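Local coordinates for secreted effector protein SifA (Salmonella typhimurium, PDB 3CXB) that alters host cell physiology, is required for endosomal tubulation and formation of Salmonella-induced filaments, and interacts with the host protein PLEKHM2, at residues A[110-115]-A[119-124]; A[57-62]-A[127-132]. All blocks are in the same frame, centred on the assembly; numbering follows the deposited sequence.

Contact 1 (A[110-115]-A[119-124]); sequences LRITQN and FSCEVM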
loop_
_atom_site.group_PDB
_atom_site.type_symbol
_atom_site.label_atom_id
_atom_site.label_comp_id
_atom_site.label_asym_id
_atom_site.label_seq_id
_atom_site.Cartn_x
_atom_site.Cartn_y
_atom_site.Cartn_z
ATOM N N LEU A 110 14.691 -0.974 17.002
ATOM C CA LEU A 110 13.262 -0.822 16.769
ATOM C C LEU A 110 12.789 -2.083 16.081
ATOM O O LEU A 110 13.358 -2.512 15.087
ATOM C CB LEU A 110 13.004 0.398 15.879
ATOM C CG LEU A 110 11.566 0.784 15.520
ATOM C CD1 LEU A 110 10.866 1.312 16.760
ATOM C CD2 LEU A 110 11.565 1.834 14.426
ATOM N N ARG A 111 11.741 -2.682 16.617
ATOM C CA ARG A 111 11.222 -3.917 16.058
ATOM C C ARG A 111 9.743 -3.770 15.736
ATOM O O ARG A 111 8.968 -3.329 16.572
ATOM C CB ARG A 111 11.414 -5.035 17.080
ATOM C CG ARG A 111 10.979 -6.415 16.623
ATOM C CD ARG A 111 11.080 -7.413 17.780
ATOM N NE ARG A 111 10.513 -8.709 17.420
ATOM C CZ ARG A 111 11.051 -9.532 16.527
ATOM N NH1 ARG A 111 10.465 -10.691 16.247
ATOM N NH2 ARG A 111 12.189 -9.203 15.933
ATOM N N ILE A 112 9.349 -4.141 14.527
ATOM C CA ILE A 112 7.951 -4.063 14.119
ATOM C C ILE A 112 7.561 -5.427 13.603
ATOM O O ILE A 112 8.170 -5.931 12.654
ATOM C CB ILE A 112 7.732 -3.072 12.960
ATOM C CG1 ILE A 112 7.906 -1.627 13.439
ATOM C CG2 ILE A 112 6.346 -3.262 12.384
ATOM C CD1 ILE A 112 7.920 -0.597 12.289
ATOM N N THR A 113 6.559 -6.048 14.213
ATOM C CA THR A 113 6.147 -7.354 13.717
ATOM C C THR A 113 4.717 -7.215 13.249
ATOM O O THR A 113 3.953 -6.423 13.801
ATOM C CB THR A 113 6.248 -8.422 14.811
ATOM O OG1 THR A 113 5.246 -8.171 15.799
ATOM C CG2 THR A 113 7.637 -8.370 15.485
ATOM N N GLN A 114 4.370 -7.944 12.199
ATOM C CA GLN A 114 3.019 -7.884 11.676
ATOM C C GLN A 114 2.555 -9.296 11.393
ATOM O O GLN A 114 3.087 -9.993 10.530
ATOM C CB GLN A 114 2.948 -7.031 10.397
ATOM C CG GLN A 114 3.742 -5.727 10.455
ATOM C CD GLN A 114 3.347 -4.734 9.369
ATOM O OE1 GLN A 114 2.862 -5.106 8.285
ATOM N NE2 GLN A 114 3.564 -3.463 9.649
ATOM N N ASN A 115 1.561 -9.713 12.153
ATOM C CA ASN A 115 0.987 -11.032 12.024
ATOM C C ASN A 115 -0.280 -10.896 11.206
ATOM O O ASN A 115 -0.508 -9.869 10.578
ATOM C CB ASN A 115 0.684 -11.580 13.417
ATOM C CG ASN A 115 1.905 -11.584 14.308
ATOM O OD1 ASN A 115 2.872 -12.288 14.044
ATOM N ND2 ASN A 115 1.876 -10.784 15.359
ATOM N N PHE A 119 -0.373 -6.250 14.984
ATOM C CA PHE A 119 0.956 -5.794 14.659
ATOM C C PHE A 119 1.460 -5.060 15.887
ATOM O O PHE A 119 0.682 -4.403 16.590
ATOM C CB PHE A 119 0.921 -4.897 13.429
ATOM C CG PHE A 119 -0.043 -3.766 13.520
ATOM C CD1 PHE A 119 0.349 -2.549 14.061
ATOM C CD2 PHE A 119 -1.321 -3.887 12.996
ATOM C CE1 PHE A 119 -0.520 -1.440 14.075
ATOM C CE2 PHE A 119 -2.194 -2.792 13.006
ATOM C CZ PHE A 119 -1.779 -1.556 13.553
ATOM N N SER A 120 2.746 -5.199 16.174
ATOM C CA SER A 120 3.321 -4.566 17.346
ATOM C C SER A 120 4.598 -3.831 17.022
ATOM O O SER A 120 5.131 -3.941 15.921
ATOM C CB SER A 120 3.611 -5.621 18.403
ATOM O OG SER A 120 4.291 -6.723 17.822
ATOM N N CYS A 121 5.097 -3.090 17.999
ATOM C CA CYS A 121 6.327 -2.357 17.815
ATOM C C CYS A 121 7.071 -2.264 19.129
ATOM O O CYS A 121 6.469 -1.950 20.160
ATOM C CB CYS A 121 6.041 -0.948 17.298
ATOM S SG CYS A 121 7.558 -0.023 16.924
ATOM N N GLU A 122 8.374 -2.539 19.090
ATOM C CA GLU A 122 9.235 -2.455 20.273
ATOM C C GLU A 122 10.293 -1.362 20.083
ATOM O O GLU A 122 10.770 -1.125 18.973
ATOM C CB GLU A 122 9.903 -3.798 20.548
ATOM C CG GLU A 122 8.935 -4.878 20.978
ATOM C CD GLU A 122 9.594 -6.228 21.107
ATOM O OE1 GLU A 122 10.506 -6.388 21.956
ATOM O OE2 GLU A 122 9.196 -7.137 20.346
ATOM N N VAL A 123 10.642 -0.680 21.165
ATOM C CA VAL A 123 11.622 0.388 21.103
ATOM C C VAL A 123 12.685 0.101 22.129
ATOM O O VAL A 123 12.444 0.243 23.329
ATOM C CB VAL A 123 11.008 1.750 21.442
ATOM C CG1 VAL A 123 12.101 2.802 21.461
ATOM C CG2 VAL A 123 9.934 2.116 20.426
ATOM N N MET A 124 13.862 -0.293 21.646
ATOM C CA MET A 124 14.995 -0.630 22.507
ATOM C C MET A 124 14.678 -1.888 23.292
ATOM O O MET A 124 15.274 -2.147 24.333
ATOM C CB MET A 124 15.308 0.519 23.479
ATOM C CG MET A 124 15.656 1.865 22.815
ATOM S SD MET A 124 16.906 1.733 21.507
ATOM C CE MET A 124 18.245 0.943 22.447
#

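Contact 2 (A[57-62]-A[127-132]); sequences ERAPTR and LYFLMK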
loop_
_atom_site.group_PDB
_atom_site.type_symbol
_atom_site.label_atom_id
_atom_site.label_comp_id
_atom_site.label_asym_id
_atom_site.label_seq_id
_atom_site.Cartn_x
_atom_site.Cartn_y
_atom_site.Cartn_z
ATOM N N GLU A 57 -1.016 11.013 19.430
ATOM C CA GLU A 57 -2.253 10.771 20.170
ATOM C C GLU A 57 -2.715 9.330 20.019
ATOM O O GLU A 57 -3.421 8.795 20.879
ATOM C CB GLU A 57 -3.360 11.729 19.716
ATOM C CG GLU A 57 -4.463 11.920 20.767
ATOM C CD GLU A 57 -5.609 12.807 20.298
ATOM O OE1 GLU A 57 -6.436 13.204 21.145
ATOM O OE2 GLU A 57 -5.691 13.101 19.086
ATOM N N ARG A 58 -2.315 8.703 18.921
ATOM C CA ARG A 58 -2.675 7.319 18.693
ATOM C C ARG A 58 -1.731 6.604 17.743
ATOM O O ARG A 58 -0.982 7.221 16.995
ATOM C CB ARG A 58 -4.127 7.204 18.203
ATOM C CG ARG A 58 -4.452 7.763 16.838
ATOM C CD ARG A 58 -5.954 7.660 16.633
ATOM N NE ARG A 58 -6.356 7.963 15.266
ATOM C CZ ARG A 58 -7.615 7.939 14.844
ATOM N NH1 ARG A 58 -7.903 8.227 13.580
ATOM N NH2 ARG A 58 -8.587 7.628 15.694
ATOM N N ALA A 59 -1.763 5.282 17.813
ATOM C CA ALA A 59 -0.916 4.448 16.991
ATOM C C ALA A 59 -1.325 4.493 15.528
ATOM O O ALA A 59 -2.499 4.642 15.191
ATOM C CB ALA A 59 -0.961 3.022 17.499
ATOM N N PRO A 60 -0.351 4.337 14.638
ATOM C CA PRO A 60 -0.602 4.355 13.200
ATOM C C PRO A 60 -1.238 3.058 12.724
ATOM O O PRO A 60 -1.213 2.040 13.419
ATOM C CB PRO A 60 0.789 4.504 12.623
ATOM C CG PRO A 60 1.599 3.600 13.578
ATOM C CD PRO A 60 1.060 4.032 14.936
ATOM N N THR A 61 -1.791 3.113 11.523
ATOM C CA THR A 61 -2.403 1.958 10.898
ATOM C C THR A 61 -1.238 1.055 10.557
ATOM O O THR A 61 -0.091 1.516 10.533
ATOM C CB THR A 61 -3.100 2.380 9.608
ATOM O OG1 THR A 61 -4.122 3.329 9.938
ATOM C CG2 THR A 61 -3.735 1.171 8.903
ATOM N N ARG A 62 -1.475 -0.224 10.308
ATOM C CA ARG A 62 -0.325 -1.041 9.960
ATOM C C ARG A 62 0.247 -0.548 8.625
ATOM O O ARG A 62 1.468 -0.431 8.466
ATOM C CB ARG A 62 -0.679 -2.532 9.879
ATOM C CG ARG A 62 -1.546 -2.955 8.725
ATOM C CD ARG A 62 -1.433 -4.463 8.525
ATOM N NE ARG A 62 -2.095 -5.226 9.580
ATOM C CZ ARG A 62 -1.794 -6.481 9.908
ATOM N NH1 ARG A 62 -0.825 -7.129 9.271
ATOM N NH2 ARG A 62 -2.477 -7.091 10.872
ATOM N N LEU A 127 8.018 -3.092 24.622
ATOM C CA LEU A 127 6.817 -3.242 23.812
ATOM C C LEU A 127 6.088 -1.927 23.884
ATOM O O LEU A 127 5.687 -1.518 24.965
ATOM C CB LEU A 127 5.962 -4.369 24.370
ATOM C CG LEU A 127 4.532 -4.499 23.871
ATOM C CD1 LEU A 127 4.509 -4.637 22.369
ATOM C CD2 LEU A 127 3.885 -5.696 24.545
ATOM N N TYR A 128 5.937 -1.230 22.763
ATOM C CA TYR A 128 5.248 0.054 22.833
ATOM C C TYR A 128 3.783 -0.043 22.491
ATOM O O TYR A 128 3.001 0.826 22.866
ATOM C CB TYR A 128 5.921 1.111 21.939
ATOM C CG TYR A 128 6.655 2.197 22.719
ATOM C CD1 TYR A 128 6.075 3.453 22.927
ATOM C CD2 TYR A 128 7.882 1.925 23.337
ATOM C CE1 TYR A 128 6.705 4.410 23.750
ATOM C CE2 TYR A 128 8.508 2.863 24.151
ATOM C CZ TYR A 128 7.922 4.097 24.361
ATOM O OH TYR A 128 8.550 4.983 25.204
ATOM N N PHE A 129 3.412 -1.073 21.744
ATOM C CA PHE A 129 2.009 -1.267 21.407
ATOM C C PHE A 129 1.711 -2.505 20.598
ATOM O O PHE A 129 2.542 -2.983 19.831
ATOM C CB PHE A 129 1.417 -0.038 20.688
ATOM C CG PHE A 129 1.948 0.206 19.305
ATOM C CD1 PHE A 129 2.597 1.408 19.008
ATOM C CD2 PHE A 129 1.763 -0.724 18.281
ATOM C CE1 PHE A 129 3.055 1.687 17.715
ATOM C CE2 PHE A 129 2.217 -0.455 16.984
ATOM C CZ PHE A 129 2.866 0.758 16.704
ATOM N N LEU A 130 0.513 -3.032 20.799
ATOM C CA LEU A 130 0.052 -4.174 20.055
ATOM C C LEU A 130 -1.355 -3.749 19.667
ATOM O O LEU A 130 -2.216 -3.560 20.522
ATOM C CB LEU A 130 0.038 -5.412 20.932
ATOM C CG LEU A 130 -0.131 -6.685 20.097
ATOM C CD1 LEU A 130 0.285 -7.867 20.933
ATOM C CD2 LEU A 130 -1.579 -6.850 19.640
ATOM N N MET A 131 -1.566 -3.546 18.371
ATOM C CA MET A 131 -2.867 -3.124 17.867
ATOM C C MET A 131 -3.534 -4.284 17.148
ATOM O O MET A 131 -2.874 -5.238 16.715
ATOM C CB MET A 131 -2.703 -1.944 16.898
ATOM C CG MET A 131 -2.041 -0.725 17.497
ATOM S SD MET A 131 -3.043 -0.045 18.827
ATOM C CE MET A 131 -4.461 0.649 17.873
ATOM N N LYS A 132 -4.849 -4.226 17.031
ATOM C CA LYS A 132 -5.546 -5.274 16.328
ATOM C C LYS A 132 -6.394 -4.636 15.263
ATOM O O LYS A 132 -7.312 -3.898 15.576
ATOM C CB LYS A 132 -6.429 -6.070 17.275
ATOM C CG LYS A 132 -7.438 -6.923 16.538
ATOM C CD LYS A 132 -8.003 -8.020 17.400
ATOM C CE LYS A 132 -6.955 -9.070 17.700
ATOM N NZ LYS A 132 -7.591 -10.300 18.292
#

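Contact 1 (A[110-115]-A[119-124])
L110 reaches across to the facing strand with one methyl branch, CD1, which lies against C121 SG at 3.6 Å and also touches V123 CG2. With CG anti to the backbone N (chi1 -179°), the leucine leans toward its partner strand, and the short cysteine puts its sulfur against that methyl. I112 CG1 meets the same sulfur from the next inward-facing position. These apolar residues share the face that helices 42-54 and 62-75 cover.

The other face is polar. R111 and E122 run side by side, their guanidinium and carboxylate planes 75° apart. E122 OE2 lies along the arginine methylene, 3.2 Å from R111 CD, and makes a long salt bridge of 3.6 Å to R111 NE. R111 NH2 makes the stronger salt bridge, to E108 OE1, and the arginine probably balances both acids. Beside them, T113 OG1 and S120 OG are 2.7 Å apart; short hydroxyl side chains suit this partly exposed surface.

Between the two faces, R111 and E122 exchange N-H and C=O in both directions, with E122 N 2.7 Å from R111 O, and T113 and S120 do likewise. Strands 110-114 and 119-123, at 171°, form an antiparallel beta hairpin with a largely apolar, helix-covered face and a polar one.

Contact 2 (A[57-62]-A[127-132])
A59 CB lies over one face of the F129 ring, 4.2 Å from the ring centroid and 13° off the ring normal, a CH-pi contact displaced toward the rim. The same methyl also touches M131, with A59 CB 3.9 Å from M131 CG and equally close to M131 SD. One small side chain thus sits in the corner formed by the ring face and the methionine chain, and alanine suits the place because its methyl can meet both. P60 adds a second apolar group: its CD approaches the far end of the phenylalanine, 4.1 Å from F129 CZ, crossing the ring obliquely. The contact between the two segments is entirely apolar.

Torsions explain how the strand presents these groups. F129 holds CG between its backbone N and carbonyl carbon (chi1 69°), and the ring extends toward the loop. In M131, chi1 (-59°) and chi2 (-63°) together place SD beside A59 CB; an unbranched, flexible chain is well suited to that.

Farther out, the strand is positioned by its neighbour 118-123, through backbone bonds of Y128 and F129 with C121 and of M131 with F119. Two consecutive residues, Y128 and F129, sit opposite the single C121, which makes a classic beta bulge near the start of this strand. L54 of helix 42-54 also touches F129, while M131 packs on F119. At the other end of the loop, R62 forms a salt bridge with D133 and a hydrogen bond to N115 O, tying the start of helix 62-75 to the sheet. The whole is a helix-to-helix connection, between 42-54 and 62-75, laid against the outermost strand of an antiparallel sheet.

Overall arrangement
Contact 1 is the more buried and contact 2 only partly so, although their centres lie about 9 Å apart. Both use the same five-stranded antiparallel sheet: contact 1 pairs two interior strands, whereas contact 2 sets a loop against the outermost strand, 126-132, the immediate neighbour of 118-123. Contact 1 is nested, in sequence, inside the loop that contact 2 closes. Their chemistry follows their places. Strand pairing in 110-115/119-124 combines backbone hydrogen bonds with a largely apolar face and a polar face, while 57-62/127-132 depends on side chains alone. F119 links the two, its CD2 packing on R62 CB.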